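Local coordinates for protein fatty acid biosynthesis transcriptional regulator (Streptococcus pneumoniae, PDB 6JBX) that binds DNA as a MarR-family regulator and probably represses transcription of fatty acid synthesis genes, with acyl-ACP as co-repressor, at residues I43-T48 / N79-K84; G85-V90 / V99-T104. One frame throughout, in Å; residues are numbered along the deposited sequence.

Contact 1 of 2, residues I43-T48 / N79-K84; sequences IKEMHT and NNLERK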
ATOM      1  N   ILE A  43      -6.117   8.385   4.940  1.00 31.85           N
ATOM      2  CA  ILE A  43      -5.512   8.222   3.622  1.00 30.66           C
ATOM      3  C   ILE A  43      -6.574   7.740   2.633  1.00 29.45           C
ATOM      4  O   ILE A  43      -6.550   8.165   1.481  1.00 30.90           O
ATOM      5  CB  ILE A  43      -4.257   7.318   3.647  1.00 34.08           C
ATOM      6  CG1 ILE A  43      -3.562   7.306   2.283  1.00 37.42           C
ATOM      7  CG2 ILE A  43      -4.569   5.879   4.116  1.00 31.34           C
ATOM      8  CD1 ILE A  43      -2.927   8.620   1.873  1.00 41.93           C
ATOM      9  N   LYS A  44      -7.535   6.925   3.051  1.00 29.85           N
ATOM     10  CA  LYS A  44      -8.589   6.481   2.117  1.00 31.79           C
ATOM     11  C   LYS A  44      -9.518   7.633   1.731  1.00 39.39           C
ATOM     12  O   LYS A  44      -9.890   7.749   0.552  1.00 41.70           O
ATOM     13  CB  LYS A  44      -9.414   5.339   2.696  1.00 35.06           C
ATOM     14  CG  LYS A  44      -8.636   4.046   2.844  1.00 40.78           C
ATOM     15  CD  LYS A  44      -8.011   3.675   1.534  1.00 52.15           C
ATOM     16  CE  LYS A  44      -7.373   2.310   1.518  1.00 61.94           C
ATOM     17  NZ  LYS A  44      -6.351   2.268   0.441  1.00 71.34           N
ATOM     18  N   GLU A  45      -9.833   8.523   2.666  1.00 34.62           N
ATOM     19  CA  GLU A  45     -10.626   9.696   2.298  1.00 34.20           C
ATOM     20  C   GLU A  45      -9.798  10.587   1.379  1.00 32.22           C
ATOM     21  O   GLU A  45     -10.352  11.192   0.466  1.00 31.19           O
ATOM     22  CB  GLU A  45     -11.087  10.537   3.502  1.00 32.97           C
ATOM     23  CG  GLU A  45     -12.109   9.833   4.383  1.00 36.57           C
ATOM     24  CD  GLU A  45     -12.347  10.512   5.732  1.00 44.03           C
ATOM     25  OE1 GLU A  45     -13.542  10.792   6.051  1.00 41.93           O
ATOM     26  OE2 GLU A  45     -11.341  10.771   6.469  1.00 39.63           O
ATOM     27  N   MET A  46      -8.497  10.679   1.630  1.00 30.58           N
ATOM     28  CA  MET A  46      -7.639  11.490   0.757  1.00 34.49           C
ATOM     29  C   MET A  46      -7.704  10.938  -0.676  1.00 34.17           C
ATOM     30  O   MET A  46      -7.701  11.707  -1.622  1.00 36.48           O
ATOM     31  CB  MET A  46      -6.203  11.510   1.270  1.00 31.84           C
ATOM     32  CG  MET A  46      -5.305  12.503   0.598  1.00 38.96           C
ATOM     33  SD  MET A  46      -5.736  14.255   0.784  1.00 46.59           S
ATOM     34  CE  MET A  46      -6.166  14.568  -0.922  1.00 46.29           C
ATOM     35  N   HIS A  47      -7.886   9.630  -0.844  1.00 33.51           N
ATOM     36  CA  HIS A  47      -7.990   9.109  -2.215  1.00 43.50           C
ATOM     37  C   HIS A  47      -9.272   9.621  -2.890  1.00 39.78           C
ATOM     38  O   HIS A  47      -9.237   9.962  -4.050  1.00 38.17           O
ATOM     39  CB  HIS A  47      -7.935   7.575  -2.263  1.00 46.49           C
ATOM     40  CG  HIS A  47      -6.601   7.031  -1.886  1.00 46.38           C
ATOM     41  ND1 HIS A  47      -6.467   5.763  -1.363  1.00 42.77           N
ATOM     42  CD2 HIS A  47      -5.370   7.597  -1.894  1.00 43.75           C
ATOM     43  CE1 HIS A  47      -5.194   5.558  -1.079  1.00 44.61           C
ATOM     44  NE2 HIS A  47      -4.500   6.679  -1.390  1.00 45.39           N
ATOM     45  N   THR A  48     -10.392   9.622  -2.171  1.00 34.80           N
ATOM     46  CA  THR A  48     -11.645  10.149  -2.702  1.00 35.64           C
ATOM     47  C   THR A  48     -11.471  11.630  -3.030  1.00 35.73           C
ATOM     48  O   THR A  48     -11.806  12.057  -4.130  1.00 38.77           O
ATOM     49  CB  THR A  48     -12.811   9.899  -1.751  1.00 35.60           C
ATOM     50  OG1 THR A  48     -12.877   8.495  -1.536  1.00 34.99           O
ATOM     51  CG2 THR A  48     -14.131  10.400  -2.292  1.00 34.16           C
ATOM     52  N   ASN A  79     -20.528  11.075   2.187  1.00 35.57           N
ATOM     53  CA  ASN A  79     -21.338  11.631   3.286  1.00 35.74           C
ATOM     54  C   ASN A  79     -20.415  12.189   4.375  1.00 36.54           C
ATOM     55  O   ASN A  79     -20.636  13.306   4.844  1.00 40.42           O
ATOM     56  CB  ASN A  79     -22.281  10.593   3.918  1.00 40.00           C
ATOM     57  CG  ASN A  79     -23.460  10.211   3.045  1.00 43.38           C
ATOM     58  OD1 ASN A  79     -23.700  10.843   2.015  1.00 40.39           O
ATOM     59  ND2 ASN A  79     -24.199   9.184   3.456  1.00 37.80           N
ATOM     60  N   ASN A  80     -19.402  11.413   4.793  1.00 34.08           N
ATOM     61  CA  ASN A  80     -18.412  11.894   5.794  1.00 35.88           C
ATOM     62  C   ASN A  80     -17.681  13.144   5.275  1.00 32.16           C
ATOM     63  O   ASN A  80     -17.397  14.082   6.024  1.00 34.05           O
ATOM     64  CB  ASN A  80     -17.421  10.798   6.205  1.00 34.99           C
ATOM     65  CG  ASN A  80     -18.093   9.643   6.919  1.00 39.08           C
ATOM     66  OD1 ASN A  80     -19.142   9.819   7.546  1.00 42.37           O
ATOM     67  ND2 ASN A  80     -17.538   8.441   6.795  1.00 38.38           N
ATOM     68  N   LEU A  81     -17.327  13.154   4.014  1.00 35.98           N
ATOM     69  CA  LEU A  81     -16.494  14.247   3.485  1.00 36.59           C
ATOM     70  C   LEU A  81     -17.377  15.503   3.338  1.00 37.12           C
ATOM     71  O   LEU A  81     -16.934  16.590   3.576  1.00 32.66           O
ATOM     72  CB  LEU A  81     -15.894  13.835   2.135  1.00 37.89           C
ATOM     73  CG  LEU A  81     -14.703  12.867   2.154  1.00 41.20           C
ATOM     74  CD1 LEU A  81     -14.347  12.390   0.734  1.00 39.14           C
ATOM     75  CD2 LEU A  81     -13.488  13.529   2.792  1.00 36.99           C
ATOM     76  N   GLU A  82     -18.636  15.336   2.954  1.00 38.93           N
ATOM     77  CA  GLU A  82     -19.541  16.504   2.854  1.00 41.31           C
ATOM     78  C   GLU A  82     -19.784  17.038   4.272  1.00 37.42           C
ATOM     79  O   GLU A  82     -19.623  18.180   4.481  1.00 32.14           O
ATOM     80  CB  GLU A  82     -20.867  16.156   2.169  1.00 43.37           C
ATOM     81  CG  GLU A  82     -21.726  17.385   1.837  1.00 50.07           C
ATOM     82  CD  GLU A  82     -22.778  17.207   0.741  1.00 54.71           C
ATOM     83  OE1 GLU A  82     -23.387  16.095   0.658  1.00 55.62           O
ATOM     84  OE2 GLU A  82     -22.983  18.179  -0.048  1.00 57.05           O
ATOM     85  N   ARG A  83     -20.110  16.168   5.223  1.00 35.71           N
ATOM     86  CA  ARG A  83     -20.287  16.570   6.620  1.00 39.47           C
ATOM     87  C   ARG A  83     -19.052  17.341   7.112  1.00 43.52           C
ATOM     88  O   ARG A  83     -19.208  18.335   7.840  1.00 38.96           O
ATOM     89  CB  ARG A  83     -20.526  15.338   7.506  1.00 43.61           C
ATOM     90  CG  ARG A  83     -20.490  15.630   9.008  1.00 48.05           C
ATOM     91  CD  ARG A  83     -20.774  14.427   9.904  1.00 50.81           C
ATOM     92  NE  ARG A  83     -19.889  13.285   9.651  1.00 55.86           N
ATOM     93  CZ  ARG A  83     -18.664  13.147  10.154  1.00 57.21           C
ATOM     94  NH1 ARG A  83     -18.175  14.077  10.955  1.00 59.34           N
ATOM     95  NH2 ARG A  83     -17.931  12.089   9.855  1.00 52.96           N
ATOM     96  N   LYS A  84     -17.831  16.888   6.768  1.00 36.61           N
ATOM     97  CA  LYS A  84     -16.645  17.507   7.312  1.00 33.18           C
ATOM     98  C   LYS A  84     -16.250  18.736   6.503  1.00 34.03           C
ATOM     99  O   LYS A  84     -15.323  19.376   6.873  1.00 37.80           O
ATOM    100  CB  LYS A  84     -15.506  16.490   7.396  1.00 41.40           C
ATOM    101  CG  LYS A  84     -15.688  15.448   8.487  1.00 39.38           C
ATOM    102  CD  LYS A  84     -14.484  14.588   8.768  1.00 41.69           C
ATOM    103  CE  LYS A  84     -14.502  13.328   7.929  1.00 44.88           C
ATOM    104  NZ  LYS A  84     -13.412  12.398   8.296  1.00 41.57           N
TER
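Glu45 and Leu81 have the closest CA atoms of the two helical segments, 43-48 and 79-84, whose axes pass 11.0 Å apart and nearly at right angles, with a crossing angle of -87°. That spacing is wide, so the side chains bridge it. Leu81 reaches across with both methyls: CD1 lies 3.6 Å from Thr48 CG2, while CD2 packs at 3.9 Å against Glu45 CB. Thr48 can meet the leucine with carbon because its CG2 is anti to the backbone N (OG1 chi1 -57°), and Leu67 of helix 60-67 also packs on this threonine. Beyond its CB, Glu45 runs out extended to a salt bridge with Lys84, the two side chains crossing at about a right angle. Lys84 NZ donates to Glu45 OE1 at 2.8 Å on the syn lone pair, and more weakly to Glu45 OE2 at 3.2 Å. A bend at chi3 (-91°) of the lysine swings its CE and NZ toward the carboxylate. The ammonium also bonds to the backbone O of Asp40, and Glu45 OE2 accepts the backbone N of Ser42, so the ion pair is tied to the residues just ahead of helix 43-54. On helix 71-84 Asn79 ND2 donates to a DNA phosphate, and Glu45 itself packs against a phosphate. The contact sets helix 43-54 against the DNA-contacting helix 71-84 within the winged helix-turn-helix domain of this MarR-family protein.

Contact 2 of 2, residues G85-V90 / V99-T104; sequences GYIERV and VHLHLT. With nucleotides of chain D.
Thr104 and Tyr86 close the base of the beta hairpin, the wing of this winged helix-turn-helix domain, through a bond from Thr104 N to Tyr86 O at 3.0 Å; the bond from Thr104 OG1 to Gly85 O is unusually short. Further along, Glu88 pairs with His102 and Val90 with His100 as antiparallel hydrogen-bonded pairs; His100 N to Val90 O is 2.7 Å and almost straight (174°). On the face carrying Glu88 and Val90, the His102 imidazole takes Glu88 CB over its ring, 4.0 Å from the centroid, while Val90 CG2 meets the ring edge. With CG between backbone N and carbonyl carbon (chi1 67°), this ring turns toward the partner strand. On the other face Arg89 and Leu101 lie side by side, Arg89 CG 3.7 Å from Leu101 CD2; Val99 CG1 touches the same CG. Arg89 runs extended to the DNA, its NE 2.8 Å from OP1 of DT6 of chain D, with a weak bond from NH2 to OP2. Glu82 holds NH1 in a salt bridge. Further out, Ile87 and Leu103 pack on helix 43-54, and Tyr86 OH bonds Asp40. At the DNA end, Val99 N donates to OP1 of DA5 of chain D at 2.8 Å.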
ATOM      1  N   GLY A  85     -16.940  19.053   5.403  1.00 35.80           N
ATOM      2  CA  GLY A  85     -16.740  20.321   4.704  1.00 37.05           C
ATOM      3  C   GLY A  85     -15.699  20.283   3.586  1.00 35.30           C
ATOM      4  O   GLY A  85     -15.225  21.361   3.160  1.00 36.09           O
ATOM      5  N   TYR A  86     -15.389  19.103   3.039  1.00 35.31           N
ATOM      6  CA  TYR A  86     -14.332  18.982   1.978  1.00 33.87           C
ATOM      7  C   TYR A  86     -14.917  18.871   0.576  1.00 34.38           C
ATOM      8  O   TYR A  86     -14.236  19.173  -0.390  1.00 37.34           O
ATOM      9  CB  TYR A  86     -13.438  17.787   2.271  1.00 30.61           C
ATOM     10  CG  TYR A  86     -12.594  17.986   3.503  1.00 31.20           C
ATOM     11  CD1 TYR A  86     -11.403  18.695   3.451  1.00 34.07           C
ATOM     12  CD2 TYR A  86     -12.971  17.461   4.726  1.00 34.94           C
ATOM     13  CE1 TYR A  86     -10.613  18.879   4.578  1.00 31.72           C
ATOM     14  CE2 TYR A  86     -12.173  17.610   5.857  1.00 35.51           C
ATOM     15  CZ  TYR A  86     -11.015  18.372   5.795  1.00 33.11           C
ATOM     16  OH  TYR A  86     -10.219  18.559   6.907  1.00 37.84           O
ATOM     17  N   ILE A  87     -16.157  18.436   0.452  1.00 36.92           N
ATOM     18  CA  ILE A  87     -16.747  18.276  -0.865  1.00 38.12           C
ATOM     19  C   ILE A  87     -18.193  18.791  -0.865  1.00 41.93           C
ATOM     20  O   ILE A  87     -18.816  18.949   0.196  1.00 36.40           O
ATOM     21  CB  ILE A  87     -16.734  16.799  -1.282  1.00 34.94           C
ATOM     22  CG1 ILE A  87     -17.728  16.010  -0.427  1.00 39.57           C
ATOM     23  CG2 ILE A  87     -15.322  16.229  -1.237  1.00 40.33           C
ATOM     24  CD1 ILE A  87     -18.377  14.868  -1.131  1.00 43.29           C
ATOM     25  N   GLU A  88     -18.719  19.016  -2.074  1.00 43.93           N
ATOM     26  CA  GLU A  88     -20.133  19.358  -2.267  1.00 44.30           C
ATOM     27  C   GLU A  88     -20.727  18.456  -3.340  1.00 40.77           C
ATOM     28  O   GLU A  88     -20.066  18.147  -4.342  1.00 40.81           O
ATOM     29  CB  GLU A  88     -20.315  20.816  -2.686  1.00 52.34           C
ATOM     30  CG  GLU A  88     -20.113  21.780  -1.527  1.00 65.66           C
ATOM     31  CD  GLU A  88     -20.902  23.085  -1.542  1.00 79.20           C
ATOM     32  OE1 GLU A  88     -21.742  23.271  -2.465  1.00 84.89           O
ATOM     33  OE2 GLU A  88     -20.664  23.919  -0.621  1.00 69.31           O
ATOM     34  N   ARG A  89     -21.941  18.008  -3.072  1.00 41.61           N
ATOM     35  CA  ARG A  89     -22.737  17.228  -4.021  1.00 46.34           C
ATOM     36  C   ARG A  89     -23.679  18.180  -4.770  1.00 48.94           C
ATOM     37  O   ARG A  89     -24.329  19.001  -4.133  1.00 47.46           O
ATOM     38  CB  ARG A  89     -23.623  16.210  -3.305  1.00 44.99           C
ATOM     39  CG  ARG A  89     -22.934  14.953  -2.812  1.00 49.16           C
ATOM     40  CD  ARG A  89     -24.028  14.089  -2.190  1.00 51.58           C
ATOM     41  NE  ARG A  89     -23.611  12.718  -1.964  1.00 47.80           N
ATOM     42  CZ  ARG A  89     -23.261  12.219  -0.786  1.00 47.63           C
ATOM     43  NH1 ARG A  89     -23.138  13.013   0.270  1.00 45.32           N
ATOM     44  NH2 ARG A  89     -23.091  10.910  -0.674  1.00 43.72           N
ATOM     45  N   VAL A  90     -23.791  18.018  -6.089  1.00 51.22           N
ATOM     46  CA  VAL A  90     -24.679  18.865  -6.924  1.00 56.53           C
ATOM     47  C   VAL A  90     -25.530  17.965  -7.829  1.00 53.72           C
ATOM     48  O   VAL A  90     -24.960  17.203  -8.650  1.00 54.11           O
ATOM     49  CB  VAL A  90     -23.845  19.858  -7.752  1.00 57.63           C
ATOM     50  CG1 VAL A  90     -24.662  20.521  -8.855  1.00 64.92           C
ATOM     51  CG2 VAL A  90     -23.199  20.902  -6.853  1.00 57.35           C
ATOM     52  N   VAL A  99     -25.382  12.766  -9.745  1.00 49.17           N
ATOM     53  CA  VAL A  99     -24.786  13.704  -8.780  1.00 48.76           C
ATOM     54  C   VAL A  99     -23.406  14.087  -9.302  1.00 41.79           C
ATOM     55  O   VAL A  99     -22.650  13.237  -9.724  1.00 46.49           O
ATOM     56  CB  VAL A  99     -24.725  13.117  -7.351  1.00 47.81           C
ATOM     57  CG1 VAL A  99     -23.797  13.903  -6.431  1.00 48.66           C
ATOM     58  CG2 VAL A  99     -26.107  13.037  -6.717  1.00 48.77           C
ATOM     59  N   HIS A 100     -23.120  15.374  -9.275  1.00 42.01           N
ATOM     60  CA  HIS A 100     -21.813  15.883  -9.648  1.00 43.51           C
ATOM     61  C   HIS A 100     -21.079  16.315  -8.376  1.00 43.79           C
ATOM     62  O   HIS A 100     -21.649  17.001  -7.523  1.00 43.61           O
ATOM     63  CB  HIS A 100     -21.943  17.054 -10.634  1.00 51.16           C
ATOM     64  CG  HIS A 100     -22.559  16.686 -11.947  1.00 56.41           C
ATOM     65  ND1 HIS A 100     -21.971  15.784 -12.822  1.00 56.42           N
ATOM     66  CD2 HIS A 100     -23.693  17.105 -12.545  1.00 61.34           C
ATOM     67  CE1 HIS A 100     -22.718  15.660 -13.897  1.00 56.25           C
ATOM     68  NE2 HIS A 100     -23.773  16.470 -13.754  1.00 61.40           N
ATOM     69  N   LEU A 101     -19.822  15.920  -8.256  1.00 40.64           N
ATOM     70  CA  LEU A 101     -19.059  16.189  -7.025  1.00 38.75           C
ATOM     71  C   LEU A 101     -17.986  17.231  -7.322  1.00 37.06           C
ATOM     72  O   LEU A 101     -17.359  17.183  -8.363  1.00 37.37           O
ATOM     73  CB  LEU A 101     -18.384  14.910  -6.541  1.00 32.88           C
ATOM     74  CG  LEU A 101     -19.294  13.717  -6.322  1.00 36.30           C
ATOM     75  CD1 LEU A 101     -18.453  12.455  -6.250  1.00 38.31           C
ATOM     76  CD2 LEU A 101     -20.144  13.893  -5.076  1.00 35.96           C
ATOM     77  N   HIS A 102     -17.715  18.090  -6.361  1.00 35.18           N
ATOM     78  CA  HIS A 102     -16.570  19.010  -6.495  1.00 39.28           C
ATOM     79  C   HIS A 102     -16.050  19.383  -5.105  1.00 40.09           C
ATOM     80  O   HIS A 102     -16.783  19.267  -4.067  1.00 47.40           O
ATOM     81  CB  HIS A 102     -16.942  20.241  -7.329  1.00 46.29           C
ATOM     82  CG  HIS A 102     -17.941  21.145  -6.686  1.00 46.76           C
ATOM     83  ND1 HIS A 102     -17.576  22.127  -5.777  1.00 52.92           N
ATOM     84  CD2 HIS A 102     -19.275  21.266  -6.864  1.00 52.60           C
ATOM     85  CE1 HIS A 102     -18.651  22.798  -5.402  1.00 53.62           C
ATOM     86  NE2 HIS A 102     -19.709  22.294  -6.061  1.00 52.79           N
ATOM     87  N   LEU A 103     -14.793  19.813  -5.092  1.00 38.70           N
ATOM     88  CA  LEU A 103     -14.119  20.101  -3.849  1.00 40.34           C
ATOM     89  C   LEU A 103     -14.558  21.478  -3.363  1.00 38.77           C
ATOM     90  O   LEU A 103     -14.612  22.405  -4.142  1.00 44.81           O
ATOM     91  CB  LEU A 103     -12.595  20.078  -4.032  1.00 36.64           C
ATOM     92  CG  LEU A 103     -11.940  18.735  -4.374  1.00 38.64           C
ATOM     93  CD1 LEU A 103     -10.439  18.847  -4.237  1.00 37.33           C
ATOM     94  CD2 LEU A 103     -12.454  17.600  -3.507  1.00 38.58           C
ATOM     95  N   THR A 104     -14.766  21.599  -2.059  1.00 40.13           N
ATOM     96  CA  THR A 104     -14.882  22.902  -1.423  1.00 39.94           C
ATOM     97  C   THR A 104     -13.491  23.559  -1.435  1.00 42.20           C
ATOM     98  O   THR A 104     -12.504  22.975  -1.894  1.00 38.17           O
ATOM     99  CB  THR A 104     -15.414  22.790   0.013  1.00 40.85           C
ATOM    100  OG1 THR A 104     -14.459  22.145   0.873  1.00 37.26           O
ATOM    101  CG2 THR A 104     -16.743  22.071   0.089  1.00 44.26           C
TER
ATOM    102  P    DT D   6     -25.511   9.739  -3.213  1.00 49.57           P
ATOM    103  OP1  DT D   6     -25.709  11.125  -2.770  1.00 43.26           O
ATOM    104  OP2  DT D   6     -24.186   9.072  -3.241  1.00 41.82           O
ATOM    105  O5'  DT D   6     -26.491   8.858  -2.326  1.00 47.92           O
ATOM    106  C5'  DT D   6     -27.866   9.212  -2.231  1.00 47.06           C
ATOM    107  C4'  DT D   6     -28.555   8.139  -1.435  1.00 48.87           C
ATOM    108  O4'  DT D   6     -28.435   6.887  -2.126  1.00 44.53           O
ATOM    109  C3'  DT D   6     -27.933   7.904  -0.058  1.00 45.72           C
ATOM    110  O3'  DT D   6     -28.853   8.419   0.880  1.00 52.51           O
ATOM    111  C2'  DT D   6     -27.832   6.394   0.066  1.00 47.52           C
ATOM    112  C1'  DT D   6     -28.597   5.887  -1.156  1.00 45.47           C
ATOM    113  N1   DT D   6     -28.084   4.652  -1.724  1.00 36.41           N
ATOM    114  C2   DT D   6     -28.792   3.498  -1.491  1.00 37.67           C
ATOM    115  O2   DT D   6     -29.811   3.468  -0.824  1.00 39.13           O
ATOM    116  N3   DT D   6     -28.258   2.372  -2.066  1.00 33.27           N
ATOM    117  C4   DT D   6     -27.119   2.296  -2.837  1.00 35.58           C
ATOM    118  O4   DT D   6     -26.755   1.213  -3.284  1.00 42.70           O
ATOM    119  C5   DT D   6     -26.406   3.537  -3.008  1.00 34.97           C
ATOM    120  C7   DT D   6     -25.150   3.540  -3.815  1.00 34.77           C
ATOM    121  C6   DT D   6     -26.928   4.644  -2.467  1.00 34.25           C
ATOM    122  P    DA D   5     -24.361   8.817  -9.886  1.00 48.42           P
ATOM    123  OP1  DA D   5     -24.124  10.292  -9.896  1.00 41.81           O
ATOM    124  OP2  DA D   5     -23.250   7.885 -10.237  1.00 43.08           O
ATOM    125  O5'  DA D   5     -24.982   8.425  -8.482  1.00 41.53           O
ATOM    126  C5'  DA D   5     -25.956   9.281  -7.940  1.00 37.95           C
ATOM    127  C4'  DA D   5     -26.683   8.613  -6.804  1.00 45.89           C
ATOM    128  O4'  DA D   5     -27.098   7.286  -7.159  1.00 40.67           O
ATOM    129  C3'  DA D   5     -25.883   8.438  -5.507  1.00 45.74           C
ATOM    130  O3'  DA D   5     -26.154   9.595  -4.704  1.00 50.91           O
ATOM    131  C2'  DA D   5     -26.440   7.138  -4.938  1.00 47.23           C
ATOM    132  C1'  DA D   5     -27.544   6.751  -5.937  1.00 41.95           C
ATOM    133  N9   DA D   5     -27.731   5.314  -6.110  1.00 36.14           N
ATOM    134  C8   DA D   5     -26.947   4.437  -6.815  1.00 37.04           C
ATOM    135  N7   DA D   5     -27.355   3.191  -6.747  1.00 39.08           N
ATOM    136  C5   DA D   5     -28.488   3.256  -5.948  1.00 34.40           C
ATOM    137  C6   DA D   5     -29.377   2.269  -5.490  1.00 39.45           C
ATOM    138  N6   DA D   5     -29.267   0.977  -5.800  1.00 41.63           N
ATOM    139  N1   DA D   5     -30.390   2.658  -4.683  1.00 41.25           N
ATOM    140  C2   DA D   5     -30.499   3.961  -4.375  1.00 43.55           C
ATOM    141  N3   DA D   5     -29.731   4.986  -4.758  1.00 38.33           N
ATOM    142  C4   DA D   5     -28.725   4.555  -5.540  1.00 33.29           C
TER

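Contact 1 closes before contact 2 opens, and the two follow one another along the chain: a Schellman motif at Gly85 follows helix 71-84, and strand 87-91 begins two residues later. Their centres lie about 10 Å apart on the same side of the chain's centre. Among the polar links between them is a probable hydrogen bond from Tyr86 N to Leu81 O, and Ile87 of the wing packs on Leu78 and Leu81 of helix 71-84. Helix and wing are thus joined by direct contacts, and both touch DNA phosphates, consistent with their acting together as one DNA-binding unit.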